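Local coordinates for 450aa long hypothetical fmu protein (Pyrococcus horikoshii, PDB 2YXL) that probably methylates cytosine at C5 in RNA, using S-adenosyl-L-methionine as the methyl donor, at residues I60-G65 with K154-S159; A196-V201 with V212-R217; L367-L372 with I401-N406; A38-D43 with P227-T232. All coordinates share one frame; numbering follows the deposited sequence.

Contact 1 of 4, residues I60-G65 with K154-S159; sequences IMKKQG and KYLAPS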
loop_
_atom_site.group_PDB
_atom_site.type_symbol
_atom_site.label_atom_id
_atom_site.label_comp_id
_atom_site.label_asym_id
_atom_site.label_seq_id
_atom_site.Cartn_x
_atom_site.Cartn_y
_atom_site.Cartn_z
ATOM N N ILE A 60 -6.539 4.864 13.440
ATOM C CA ILE A 60 -7.609 3.867 13.417
ATOM C C ILE A 60 -7.191 2.641 12.591
ATOM O O ILE A 60 -7.345 1.502 13.041
ATOM C CB ILE A 60 -8.954 4.454 12.888
ATOM C CG1 ILE A 60 -9.480 5.543 13.834
ATOM C CG2 ILE A 60 -9.998 3.349 12.714
ATOM C CD1 ILE A 60 -10.551 6.440 13.242
ATOM N N MET A 61 -6.658 2.881 11.395
ATOM C CA MET A 61 -6.193 1.798 10.528
ATOM C C MET A 61 -5.146 0.939 11.235
ATOM O O MET A 61 -5.233 -0.288 11.227
ATOM C CB MET A 61 -5.636 2.345 9.203
ATOM C CG MET A 61 -6.682 2.983 8.290
ATOM S SD MET A 61 -8.098 1.902 8.017
ATOM C CE MET A 61 -9.088 2.872 6.886
ATOM N N LYS A 62 -4.180 1.602 11.866
ATOM C CA LYS A 62 -3.086 0.942 12.573
ATOM C C LYS A 62 -3.558 0.073 13.744
ATOM O O LYS A 62 -3.029 -1.019 13.955
ATOM C CB LYS A 62 -2.081 2.000 13.041
ATOM C CG LYS A 62 -0.806 1.483 13.679
ATOM C CD LYS A 62 0.284 2.556 13.697
ATOM C CE LYS A 62 -0.114 3.794 14.510
ATOM N NZ LYS A 62 0.920 4.879 14.425
ATOM N N LYS A 63 -4.556 0.550 14.485
ATOM C CA LYS A 63 -5.018 -0.123 15.703
ATOM C C LYS A 63 -6.366 -0.835 15.529
ATOM O O LYS A 63 -6.987 -1.249 16.514
ATOM C CB LYS A 63 -5.114 0.883 16.852
ATOM C CG LYS A 63 -3.826 1.624 17.141
ATOM C CD LYS A 63 -4.074 2.794 18.074
ATOM C CE LYS A 63 -2.774 3.495 18.426
ATOM N NZ LYS A 63 -3.039 4.753 19.175
ATOM N N GLN A 64 -6.793 -0.984 14.276
ATOM C CA GLN A 64 -8.131 -1.472 13.932
ATOM C C GLN A 64 -8.556 -2.698 14.735
ATOM O O GLN A 64 -9.641 -2.713 15.332
ATOM C CB GLN A 64 -8.210 -1.770 12.433
ATOM C CG GLN A 64 -9.618 -1.788 11.868
ATOM C CD GLN A 64 -9.687 -2.410 10.486
ATOM O OE1 GLN A 64 -10.039 -1.743 9.514
ATOM N NE2 GLN A 64 -9.349 -3.692 10.392
ATOM N N GLY A 65 -7.694 -3.712 14.752
ATOM C CA GLY A 65 -7.978 -4.969 15.440
ATOM C C GLY A 65 -8.120 -4.821 16.941
ATOM O O GLY A 65 -8.889 -5.544 17.574
ATOM N N LYS A 154 1.767 -3.391 22.402
ATOM C CA LYS A 154 3.070 -2.750 22.218
ATOM C C LYS A 154 3.459 -2.617 20.746
ATOM O O LYS A 154 3.995 -1.586 20.336
ATOM C CB LYS A 154 4.174 -3.467 23.004
ATOM C CG LYS A 154 4.359 -2.936 24.419
ATOM C CD LYS A 154 5.777 -3.181 24.929
ATOM C CE LYS A 154 6.005 -2.502 26.274
ATOM N NZ LYS A 154 7.407 -2.657 26.758
ATOM N N TYR A 155 3.193 -3.657 19.959
ATOM C CA TYR A 155 3.540 -3.643 18.540
ATOM C C TYR A 155 2.398 -3.160 17.651
ATOM O O TYR A 155 2.610 -2.882 16.469
ATOM C CB TYR A 155 4.009 -5.025 18.074
ATOM C CG TYR A 155 5.308 -5.512 18.687
ATOM C CD1 TYR A 155 5.617 -6.870 18.698
ATOM C CD2 TYR A 155 6.227 -4.626 19.254
ATOM C CE1 TYR A 155 6.806 -7.336 19.253
ATOM C CE2 TYR A 155 7.416 -5.083 19.816
ATOM C CZ TYR A 155 7.697 -6.440 19.810
ATOM O OH TYR A 155 8.867 -6.909 20.361
ATOM N N LEU A 156 1.200 -3.055 18.226
ATOM C CA LEU A 156 -0.025 -2.732 17.482
ATOM C C LEU A 156 -0.222 -3.710 16.320
ATOM O O LEU A 156 -0.403 -3.306 15.171
ATOM C CB LEU A 156 -0.030 -1.267 17.007
ATOM C CG LEU A 156 0.266 -0.151 18.025
ATOM C CD1 LEU A 156 0.318 1.212 17.345
ATOM C CD2 LEU A 156 -0.734 -0.136 19.176
ATOM N N ALA A 157 -0.176 -5.001 16.639
ATOM C CA ALA A 157 -0.219 -6.065 15.635
ATOM C C ALA A 157 -0.796 -7.355 16.222
ATOM O O ALA A 157 -0.670 -7.590 17.426
ATOM C CB ALA A 157 1.182 -6.318 15.077
ATOM N N PRO A 158 -1.428 -8.198 15.376
ATOM C CA PRO A 158 -1.949 -9.468 15.890
ATOM C C PRO A 158 -0.821 -10.429 16.252
ATOM O O PRO A 158 0.249 -10.390 15.640
ATOM C CB PRO A 158 -2.769 -10.015 14.720
ATOM C CG PRO A 158 -2.177 -9.391 13.515
ATOM C CD PRO A 158 -1.690 -8.035 13.933
ATOM N N SER A 159 -1.075 -11.277 17.244
ATOM C CA SER A 159 -0.071 -12.187 17.799
ATOM C C SER A 159 0.587 -13.104 16.764
ATOM O O SER A 159 1.791 -13.360 16.841
ATOM C CB SER A 159 -0.682 -13.020 18.931
ATOM O OG SER A 159 0.330 -13.627 19.715
#
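Lys63 and Leu156 bring their CA atoms to 5.9 Å, where the side of helix 47-75 meets the C-terminal end of helix 147-155. Leu156 is the first residue to leave the helical conformation, with positive phi, and its side chain points at residues 60-65 while Ala157 turns away. Its two methyls fall on the aliphatic parts of two lysines. Leu156 CD1 lies 3.8 Å from Lys62 CG and 4.0 Å from Lys63 CE, and Leu156 CD2 is 4.1 Å from Lys63 CG. Lys62 bends at chi3 (61°), which keeps its CE as well as its CG beside Leu156 CD1 while NZ continues to the carbonyl of Asn181. Lys63 runs extended to a salt bridge with Asp59 and a cation-pi contact with Phe99. Arg353 and Trp354 of helix 352-355 bond to the carbonyls of Leu156 and Lys62. The join is thus hydrophobic in its middle, made from lysine methylenes, with both ammonium groups and these two carbonyls served by partners beyond it.

Contact 2 of 4, residues A196-V201 with V212-R217; sequences ANVEEV and VVRSER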
loop_
_atom_site.group_PDB
_atom_site.type_symbol
_atom_site.label_atom_id
_atom_site.label_comp_id
_atom_site.label_asym_id
_atom_site.label_seq_id
_atom_site.Cartn_x
_atom_site.Cartn_y
_atom_site.Cartn_z
ATOM N N ALA A 196 9.467 15.298 -17.870
ATOM C CA ALA A 196 9.991 16.323 -16.958
ATOM C C ALA A 196 11.342 15.912 -16.374
ATOM O O ALA A 196 11.715 14.740 -16.437
ATOM C CB ALA A 196 8.994 16.588 -15.834
ATOM N N ASN A 197 12.073 16.874 -15.812
ATOM C CA ASN A 197 13.281 16.558 -15.047
ATOM C C ASN A 197 13.117 16.875 -13.558
ATOM O O ASN A 197 12.247 17.662 -13.177
ATOM C CB ASN A 197 14.524 17.237 -15.637
ATOM C CG ASN A 197 14.696 18.661 -15.160
ATOM O OD1 ASN A 197 14.076 19.584 -15.687
ATOM N ND2 ASN A 197 15.557 18.850 -14.166
ATOM N N VAL A 198 13.966 16.263 -12.734
ATOM C CA VAL A 198 13.819 16.275 -11.274
ATOM C C VAL A 198 13.785 17.677 -10.647
ATOM O O VAL A 198 12.834 18.014 -9.931
ATOM C CB VAL A 198 14.898 15.400 -10.585
ATOM C CG1 VAL A 198 14.672 15.351 -9.082
ATOM C CG2 VAL A 198 14.885 13.990 -11.159
ATOM N N GLU A 199 14.811 18.483 -10.920
ATOM C CA GLU A 199 14.934 19.816 -10.319
ATOM C C GLU A 199 13.748 20.722 -10.649
ATOM O O GLU A 199 13.270 21.468 -9.791
ATOM C CB GLU A 199 16.252 20.488 -10.729
ATOM C CG GLU A 199 17.501 19.943 -10.024
ATOM C CD GLU A 199 17.472 20.122 -8.509
ATOM O OE1 GLU A 199 17.847 19.165 -7.795
ATOM O OE2 GLU A 199 17.074 21.208 -8.028
ATOM N N GLU A 200 13.283 20.645 -11.894
ATOM C CA GLU A 200 12.106 21.378 -12.354
ATOM C C GLU A 200 10.877 21.017 -11.515
ATOM O O GLU A 200 10.110 21.898 -11.115
ATOM C CB GLU A 200 11.864 21.083 -13.838
ATOM C CG GLU A 200 10.533 21.568 -14.406
ATOM C CD GLU A 200 10.021 20.685 -15.539
ATOM O OE1 GLU A 200 9.251 21.188 -16.385
ATOM O OE2 GLU A 200 10.383 19.487 -15.584
ATOM N N VAL A 201 10.707 19.721 -11.247
ATOM C CA VAL A 201 9.617 19.223 -10.405
ATOM C C VAL A 201 9.783 19.683 -8.953
ATOM O O VAL A 201 8.832 20.184 -8.348
ATOM C CB VAL A 201 9.489 17.676 -10.486
ATOM C CG1 VAL A 201 8.547 17.143 -9.413
ATOM C CG2 VAL A 201 9.015 17.249 -11.869
ATOM N N VAL A 212 10.265 18.832 0.354
ATOM C CA VAL A 212 10.727 17.785 -0.560
ATOM C C VAL A 212 12.115 17.261 -0.177
ATOM O O VAL A 212 13.031 18.043 0.089
ATOM C CB VAL A 212 10.776 18.291 -2.028
ATOM C CG1 VAL A 212 10.929 17.124 -2.999
ATOM C CG2 VAL A 212 9.530 19.106 -2.370
ATOM N N VAL A 213 12.254 15.937 -0.144
ATOM C CA VAL A 213 13.557 15.297 0.057
ATOM C C VAL A 213 13.826 14.255 -1.034
ATOM O O VAL A 213 13.056 13.314 -1.228
ATOM C CB VAL A 213 13.732 14.701 1.493
ATOM C CG1 VAL A 213 12.536 13.862 1.899
ATOM C CG2 VAL A 213 15.025 13.886 1.602
ATOM N N ARG A 214 14.926 14.460 -1.747
ATOM C CA ARG A 214 15.319 13.623 -2.864
ATOM C C ARG A 214 15.960 12.328 -2.364
ATOM O O ARG A 214 16.770 12.349 -1.436
ATOM C CB ARG A 214 16.291 14.399 -3.754
ATOM C CG ARG A 214 16.474 13.810 -5.130
ATOM C CD ARG A 214 17.252 14.733 -6.041
ATOM N NE ARG A 214 17.367 14.128 -7.363
ATOM C CZ ARG A 214 18.082 14.616 -8.370
ATOM N NH1 ARG A 214 18.097 13.961 -9.523
ATOM N NH2 ARG A 214 18.775 15.744 -8.235
ATOM N N SER A 215 15.582 11.207 -2.978
ATOM C CA SER A 215 16.145 9.897 -2.639
ATOM C C SER A 215 17.604 9.786 -3.061
ATOM O O SER A 215 17.974 10.199 -4.159
ATOM C CB SER A 215 15.339 8.772 -3.290
ATOM O OG SER A 215 16.084 7.563 -3.344
ATOM N N GLU A 216 18.420 9.218 -2.179
ATOM C CA GLU A 216 19.839 9.018 -2.444
ATOM C C GLU A 216 20.099 7.748 -3.243
ATOM O O GLU A 216 21.167 7.598 -3.841
ATOM C CB GLU A 216 20.627 8.978 -1.137
ATOM C CG GLU A 216 20.600 10.285 -0.364
ATOM C CD GLU A 216 21.565 10.300 0.806
ATOM O OE1 GLU A 216 21.526 11.274 1.591
ATOM O OE2 GLU A 216 22.367 9.348 0.942
ATOM N N ARG A 217 19.122 6.843 -3.251
ATOM C CA ARG A 217 19.267 5.550 -3.913
ATOM C C ARG A 217 18.766 5.590 -5.352
ATOM O O ARG A 217 19.368 4.987 -6.239
ATOM C CB ARG A 217 18.551 4.453 -3.121
ATOM C CG ARG A 217 19.113 4.246 -1.724
ATOM C CD ARG A 217 18.568 2.982 -1.083
ATOM N NE ARG A 217 18.945 2.907 0.324
ATOM C CZ ARG A 217 18.138 3.210 1.335
ATOM N NH1 ARG A 217 18.584 3.118 2.580
ATOM N NH2 ARG A 217 16.887 3.597 1.107
#
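Arg214 reaches from strand 212-214 to the first turn of helix 198-207, where Val198 and Glu199 receive it. Its CB points toward that helix, and the chain stays extended from CG to NE (chi1 -164°). The first touch is at Arg214 CD, 4.0 Å from Val198 CG1. One atom further, Arg214 NE lies 3.4 Å from the same methyl and donates a hydrogen bond to the carbonyl of Pro219. Arg214 CZ is 3.6 Å from Val198 CG1, which sits over one face of the guanidinium, displaced toward its rim, whereas Arg214 NH1 is 3.6 Å from Val198 CG2. At the tip, Arg214 NH2 forms a salt bridge of 3.6 Å with Glu199 OE1, the carboxylate and guanidinium planes 57° apart. Glu199 starts away from the strand but bends at chi2 to return its carboxylate. Val198 also packs on Leu222, so the start of helix 198-207 rests against strands 212-214 and 221-225, neighbours at one border of the ferredoxin-like region's four-stranded antiparallel sheet.

Contact 3 of 4, residues L367-L372 with I401-N406; sequences LQRELL and IRWFLN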
loop_
_atom_site.group_PDB
_atom_site.type_symbol
_atom_site.label_atom_id
_atom_site.label_comp_id
_atom_site.label_asym_id
_atom_site.label_seq_id
_atom_site.Cartn_x
_atom_site.Cartn_y
_atom_site.Cartn_z
ATOM N N LEU A 367 -0.231 -19.071 -6.425
ATOM C CA LEU A 367 -0.498 -18.208 -7.582
ATOM C C LEU A 367 0.789 -17.625 -8.161
ATOM O O LEU A 367 0.928 -17.509 -9.380
ATOM C CB LEU A 367 -1.490 -17.088 -7.232
ATOM C CG LEU A 367 -1.868 -16.078 -8.329
ATOM C CD1 LEU A 367 -2.495 -16.750 -9.558
ATOM C CD2 LEU A 367 -2.793 -15.006 -7.782
ATOM N N GLN A 368 1.723 -17.270 -7.283
ATOM C CA GLN A 368 3.025 -16.749 -7.695
ATOM C C GLN A 368 3.826 -17.795 -8.471
ATOM O O GLN A 368 4.470 -17.473 -9.473
ATOM C CB GLN A 368 3.809 -16.246 -6.480
ATOM C CG GLN A 368 3.215 -14.985 -5.840
ATOM C CD GLN A 368 3.482 -14.874 -4.344
ATOM O OE1 GLN A 368 4.305 -15.598 -3.784
ATOM N NE2 GLN A 368 2.775 -13.962 -3.689
ATOM N N ARG A 369 3.762 -19.046 -8.014
ATOM C CA ARG A 369 4.461 -20.156 -8.672
ATOM C C ARG A 369 3.960 -20.428 -10.088
ATOM O O ARG A 369 4.762 -20.687 -10.986
ATOM C CB ARG A 369 4.391 -21.433 -7.830
ATOM C CG ARG A 369 5.220 -21.391 -6.552
ATOM C CD ARG A 369 5.260 -22.759 -5.891
ATOM N NE ARG A 369 5.573 -22.681 -4.465
ATOM C CZ ARG A 369 5.657 -23.732 -3.651
ATOM N NH1 ARG A 369 5.943 -23.555 -2.369
ATOM N NH2 ARG A 369 5.459 -24.963 -4.113
ATOM N N GLU A 370 2.645 -20.361 -10.289
ATOM C CA GLU A 370 2.068 -20.611 -11.618
ATOM C C GLU A 370 2.203 -19.413 -12.565
ATOM O O GLU A 370 2.200 -19.579 -13.785
ATOM C CB GLU A 370 0.621 -21.137 -11.538
ATOM C CG GLU A 370 -0.398 -20.194 -10.911
ATOM C CD GLU A 370 -1.685 -20.899 -10.504
ATOM O OE1 GLU A 370 -1.636 -22.099 -10.157
ATOM O OE2 GLU A 370 -2.751 -20.244 -10.520
ATOM N N LEU A 371 2.336 -18.216 -12.000
ATOM C CA LEU A 371 2.719 -17.046 -12.790
ATOM C C LEU A 371 4.208 -17.124 -13.130
ATOM O O LEU A 371 4.625 -16.760 -14.234
ATOM C CB LEU A 371 2.396 -15.746 -12.049
ATOM C CG LEU A 371 0.925 -15.382 -11.819
ATOM C CD1 LEU A 371 0.825 -14.193 -10.876
ATOM C CD2 LEU A 371 0.196 -15.091 -13.123
ATOM N N LEU A 372 4.989 -17.629 -12.175
ATOM C CA LEU A 372 6.432 -17.815 -12.325
ATOM C C LEU A 372 6.760 -18.824 -13.422
ATOM O O LEU A 372 7.702 -18.620 -14.195
ATOM C CB LEU A 372 7.034 -18.258 -10.986
ATOM C CG LEU A 372 8.451 -17.866 -10.561
ATOM C CD1 LEU A 372 8.816 -16.436 -10.953
ATOM C CD2 LEU A 372 8.594 -18.069 -9.055
ATOM N N ILE A 401 11.562 -19.026 -4.984
ATOM C CA ILE A 401 12.728 -18.986 -5.873
ATOM C C ILE A 401 13.514 -20.298 -5.821
ATOM O O ILE A 401 13.952 -20.796 -6.858
ATOM C CB ILE A 401 13.634 -17.747 -5.594
ATOM C CG1 ILE A 401 12.850 -16.444 -5.807
ATOM C CG2 ILE A 401 14.896 -17.758 -6.467
ATOM C CD1 ILE A 401 12.126 -16.331 -7.157
ATOM N N ARG A 402 13.675 -20.854 -4.620
ATOM C CA ARG A 402 14.307 -22.165 -4.449
ATOM C C ARG A 402 13.559 -23.246 -5.223
ATOM O O ARG A 402 14.178 -24.136 -5.808
ATOM C CB ARG A 402 14.401 -22.549 -2.970
ATOM C CG ARG A 402 15.547 -21.889 -2.225
ATOM C CD ARG A 402 15.803 -22.577 -0.892
ATOM N NE ARG A 402 16.645 -21.770 -0.011
ATOM C CZ ARG A 402 16.186 -20.847 0.833
ATOM N NH1 ARG A 402 17.032 -20.162 1.591
ATOM N NH2 ARG A 402 14.884 -20.604 0.921
ATOM N N TRP A 403 12.229 -23.153 -5.224
ATOM C CA TRP A 403 11.380 -24.031 -6.022
ATOM C C TRP A 403 11.633 -23.822 -7.514
ATOM O O TRP A 403 11.760 -24.791 -8.268
ATOM C CB TRP A 403 9.898 -23.799 -5.699
ATOM C CG TRP A 403 8.966 -24.517 -6.637
ATOM C CD1 TRP A 403 8.551 -25.816 -6.548
ATOM C CD2 TRP A 403 8.346 -23.977 -7.812
ATOM N NE1 TRP A 403 7.709 -26.118 -7.591
ATOM C CE2 TRP A 403 7.566 -25.010 -8.384
ATOM C CE3 TRP A 403 8.374 -22.722 -8.439
ATOM C CZ2 TRP A 403 6.816 -24.826 -9.551
ATOM C CZ3 TRP A 403 7.630 -22.540 -9.603
ATOM C CH2 TRP A 403 6.862 -23.589 -10.146
ATOM N N PHE A 404 11.708 -22.558 -7.924
ATOM C CA PHE A 404 11.915 -22.190 -9.322
ATOM C C PHE A 404 13.251 -22.707 -9.857
ATOM O O PHE A 404 13.326 -23.182 -10.991
ATOM C CB PHE A 404 11.817 -20.669 -9.493
ATOM C CG PHE A 404 11.804 -20.216 -10.926
ATOM C CD1 PHE A 404 12.969 -19.768 -11.537
ATOM C CD2 PHE A 404 10.626 -20.237 -11.666
ATOM C CE1 PHE A 404 12.960 -19.348 -12.863
ATOM C CE2 PHE A 404 10.608 -19.815 -12.991
ATOM C CZ PHE A 404 11.777 -19.372 -13.591
ATOM N N LEU A 405 14.293 -22.615 -9.033
ATOM C CA LEU A 405 15.629 -23.096 -9.400
ATOM C C LEU A 405 15.724 -24.623 -9.397
ATOM O O LEU A 405 16.649 -25.194 -9.975
ATOM C CB LEU A 405 16.697 -22.490 -8.480
ATOM C CG LEU A 405 17.388 -21.189 -8.911
ATOM C CD1 LEU A 405 16.416 -20.025 -9.031
ATOM C CD2 LEU A 405 18.513 -20.838 -7.945
ATOM N N ASN A 406 14.764 -25.271 -8.741
ATOM C CA ASN A 406 14.696 -26.726 -8.701
ATOM C C ASN A 406 13.991 -27.330 -9.914
ATOM O O ASN A 406 14.494 -28.283 -10.513
ATOM C CB ASN A 406 14.048 -27.203 -7.397
ATOM C CG ASN A 406 15.060 -27.420 -6.286
ATOM O OD1 ASN A 406 16.056 -28.126 -6.462
ATOM N ND2 ASN A 406 14.803 -26.825 -5.127
#
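One face of the Trp403 indole carries the Arg369 side chain, whose CD stands over the six-membered ring, 4.0 Å from its centroid, in a CH-pi contact. The guanidinium continues over the five-membered ring as a cation-pi pair, Arg369 CZ being 4.7 Å from that centroid and the two planes 26° apart. Arg369 NE keeps a hydrogen bond to Asn400 OD1, which helps hold the group above the indole. Trp403 CG is anti to its own backbone nitrogen (chi1 171°), which projects the indole toward helix 361-376. A leucine in its place would probably leave the Arg369 guanidinium without its aromatic platform and freer to swing about its bond to Asn400. The ring of Phe404 meets the same helix by its edge: Leu372 O lies near the ring plane, 3.4 Å from Phe404 CE2. Helix 361-376 makes the beta-alpha-beta crossover between parallel strands 331-337 and 383-389 of the Rossmann-like methyltransferase domain; helix 398-407 follows the second strand. The axes of the two short helical segments approach to 10.8 Å and cross at -36°. Toward the sheet, Leu372 CG touches Phe404 CD2, and Leu372 CD2 comes to 4.4 Å from Ile401 CD1, with Leu372 and Ile401 both resting on Tyr387. From another side of helix 361-376, Leu367 and Leu371 touch the bound sinefungin.

Contact 4 of 4, residues A38-D43 with P227-T232; sequences AFKKHD and PYNFDT
The loop that follows strand 221-225 of the ferredoxin-like region meets the last turn of helix 32-41 at the protein surface, through Lys40 on one side and Asn229 and Asp231 on the other. Lys40 bends at chi2 (-74°) and chi4 (49°) as it reaches across, and Asn229 comes at it from the opposite direction. Lys40 CE lies 3.4 Å from Asn229 OD1. Lys40 NZ and Asn229 ND2 come to 2.9 Å as two donors, so the modelled orientation of the amide is doubtful, and with it a weak bond from ND2 to Asp231 OD1. The ammonium forms a long salt bridge, Lys40 NZ to Asp231 OD1 at 3.6 Å. Replacing Asn229 with an alanine would take away the amide and would probably leave the end of Lys40 with less to pack against, the long pair with Asp231 being its remaining partner across the contact. Phe39 packs on helix 47-75, which Pro227 also touches through Asn50. Phe230 packs on strands 186-191 and 241-243 of the four-stranded sheet.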
loop_
_atom_site.group_PDB
_atom_site.type_symbol
_atom_site.label_atom_id
_atom_site.label_comp_id
_atom_site.label_asym_id
_atom_site.label_seq_id
_atom_site.Cartn_x
_atom_site.Cartn_y
_atom_site.Cartn_z
ATOM N N ALA A 38 -13.537 11.119 0.697
ATOM C CA ALA A 38 -14.351 11.568 1.829
ATOM C C ALA A 38 -14.060 13.012 2.224
ATOM O O ALA A 38 -14.973 13.764 2.575
ATOM C CB ALA A 38 -14.156 10.646 3.023
ATOM N N PHE A 39 -12.785 13.385 2.162
ATOM C CA PHE A 39 -12.340 14.723 2.544
ATOM C C PHE A 39 -12.824 15.796 1.563
ATOM O O PHE A 39 -13.210 16.888 1.979
ATOM C CB PHE A 39 -10.813 14.750 2.701
ATOM C CG PHE A 39 -10.316 14.133 3.993
ATOM C CD1 PHE A 39 -11.093 13.214 4.702
ATOM C CD2 PHE A 39 -9.059 14.458 4.488
ATOM C CE1 PHE A 39 -10.629 12.644 5.887
ATOM C CE2 PHE A 39 -8.585 13.894 5.671
ATOM C CZ PHE A 39 -9.372 12.986 6.372
ATOM N N LYS A 40 -12.818 15.468 0.271
ATOM C CA LYS A 40 -13.312 16.370 -0.773
ATOM C C LYS A 40 -14.836 16.453 -0.762
ATOM O O LYS A 40 -15.411 17.488 -1.113
ATOM C CB LYS A 40 -12.825 15.932 -2.159
ATOM C CG LYS A 40 -11.309 15.847 -2.310
ATOM C CD LYS A 40 -10.645 17.219 -2.405
ATOM C CE LYS A 40 -9.187 17.153 -1.974
ATOM N NZ LYS A 40 -8.450 16.043 -2.639
ATOM N N LYS A 41 -15.477 15.355 -0.365
ATOM C CA LYS A 41 -16.931 15.282 -0.254
ATOM C C LYS A 41 -17.432 16.194 0.865
ATOM O O LYS A 41 -18.443 16.881 0.708
ATOM C CB LYS A 41 -17.363 13.837 0.016
ATOM C CG LYS A 41 -18.789 13.494 -0.388
ATOM C CD LYS A 41 -19.226 12.195 0.276
ATOM C CE LYS A 41 -20.476 11.603 -0.366
ATOM N NZ LYS A 41 -20.143 10.754 -1.543
ATOM N N HIS A 42 -16.710 16.202 1.984
ATOM C CA HIS A 42 -17.109 16.958 3.172
ATOM C C HIS A 42 -16.397 18.302 3.334
ATOM O O HIS A 42 -16.480 18.933 4.394
ATOM C CB HIS A 42 -16.950 16.100 4.428
ATOM C CG HIS A 42 -18.040 15.091 4.602
ATOM N ND1 HIS A 42 -17.888 13.765 4.262
ATOM C CD2 HIS A 42 -19.307 15.221 5.059
ATOM C CE1 HIS A 42 -19.011 13.118 4.514
ATOM N NE2 HIS A 42 -19.889 13.978 4.998
ATOM N N ASP A 43 -15.704 18.726 2.277
ATOM C CA ASP A 43 -15.040 20.033 2.210
ATOM C C ASP A 43 -14.006 20.284 3.318
ATOM O O ASP A 43 -14.121 21.243 4.087
ATOM C CB ASP A 43 -16.075 21.168 2.144
ATOM C CG ASP A 43 -16.667 21.336 0.757
ATOM O OD1 ASP A 43 -17.841 20.956 0.563
ATOM O OD2 ASP A 43 -15.955 21.841 -0.140
ATOM N N PRO A 227 -0.059 17.161 3.739
ATOM C CA PRO A 227 -0.962 16.635 2.717
ATOM C C PRO A 227 -0.737 17.265 1.342
ATOM O O PRO A 227 -0.364 18.436 1.245
ATOM C CB PRO A 227 -2.344 16.999 3.254
ATOM C CG PRO A 227 -2.123 18.230 4.059
ATOM C CD PRO A 227 -0.702 18.203 4.559
ATOM N N TYR A 228 -0.958 16.477 0.294
ATOM C CA TYR A 228 -0.775 16.938 -1.075
ATOM C C TYR A 228 -1.926 16.480 -1.965
ATOM O O TYR A 228 -2.168 15.280 -2.120
ATOM C CB TYR A 228 0.560 16.437 -1.626
ATOM C CG TYR A 228 0.923 16.992 -2.985
ATOM C CD1 TYR A 228 1.467 18.269 -3.111
ATOM C CD2 TYR A 228 0.733 16.236 -4.142
ATOM C CE1 TYR A 228 1.807 18.785 -4.355
ATOM C CE2 TYR A 228 1.071 16.742 -5.392
ATOM C CZ TYR A 228 1.609 18.017 -5.490
ATOM O OH TYR A 228 1.950 18.530 -6.720
ATOM N N ASN A 229 -2.627 17.450 -2.545
ATOM C CA ASN A 229 -3.757 17.173 -3.423
ATOM C C ASN A 229 -3.302 16.885 -4.854
ATOM O O ASN A 229 -2.803 17.774 -5.550
ATOM C CB ASN A 229 -4.752 18.338 -3.386
ATOM C CG ASN A 229 -6.118 17.972 -3.951
ATOM O OD1 ASN A 229 -7.028 18.801 -3.973
ATOM N ND2 ASN A 229 -6.267 16.732 -4.408
ATOM N N PHE A 230 -3.484 15.637 -5.281
ATOM C CA PHE A 230 -3.045 15.184 -6.602
ATOM C C PHE A 230 -3.981 15.580 -7.747
ATOM O O PHE A 230 -3.523 15.787 -8.874
ATOM C CB PHE A 230 -2.819 13.667 -6.609
ATOM C CG PHE A 230 -1.550 13.237 -5.920
ATOM C CD1 PHE A 230 -1.588 12.706 -4.633
ATOM C CD2 PHE A 230 -0.318 13.356 -6.559
ATOM C CE1 PHE A 230 -0.414 12.301 -3.990
ATOM C CE2 PHE A 230 0.859 12.958 -5.924
ATOM C CZ PHE A 230 0.811 12.431 -4.637
ATOM N N ASP A 231 -5.280 15.681 -7.466
ATOM C CA ASP A 231 -6.260 16.038 -8.503
ATOM C C ASP A 231 -6.401 17.550 -8.743
ATOM O O ASP A 231 -7.259 17.985 -9.516
ATOM C CB ASP A 231 -7.630 15.370 -8.265
ATOM C CG ASP A 231 -8.101 15.468 -6.822
ATOM O OD1 ASP A 231 -7.451 14.873 -5.937
ATOM O OD2 ASP A 231 -9.138 16.119 -6.577
ATOM N N THR A 232 -5.555 18.338 -8.081
ATOM C CA THR A 232 -5.440 19.775 -8.351
ATOM C C THR A 232 -3.992 20.146 -8.683
ATOM O O THR A 232 -3.691 21.300 -8.999
ATOM C CB THR A 232 -5.937 20.644 -7.169
ATOM O OG1 THR A 232 -5.228 20.288 -5.977
ATOM C CG2 THR A 232 -7.435 20.472 -6.949
#

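Contact 1 joins helix 47-75 to the end of helix 147-155, contact 2 lies within the ferredoxin-like region, contact 4 links helix 32-41 to a loop of that region, and contact 3 lies within the methyltransferase domain. Along the chain, contact 4 spans residues 38 to 232 and so encloses contact 1, then contact 2; contact 3 follows separately. Contacts 1 and 4 use consecutive helices, with centres 27 Å apart. Contact 2 includes the outer strand 212-214 and contact 4 the loop after its neighbour 221-225; their nearest atoms are about 7 Å apart. Contacts 3 and 4 are on opposite sides of the chain's centre, 42 Å between centres. Contact 3 alone includes residues of the sinefungin pocket.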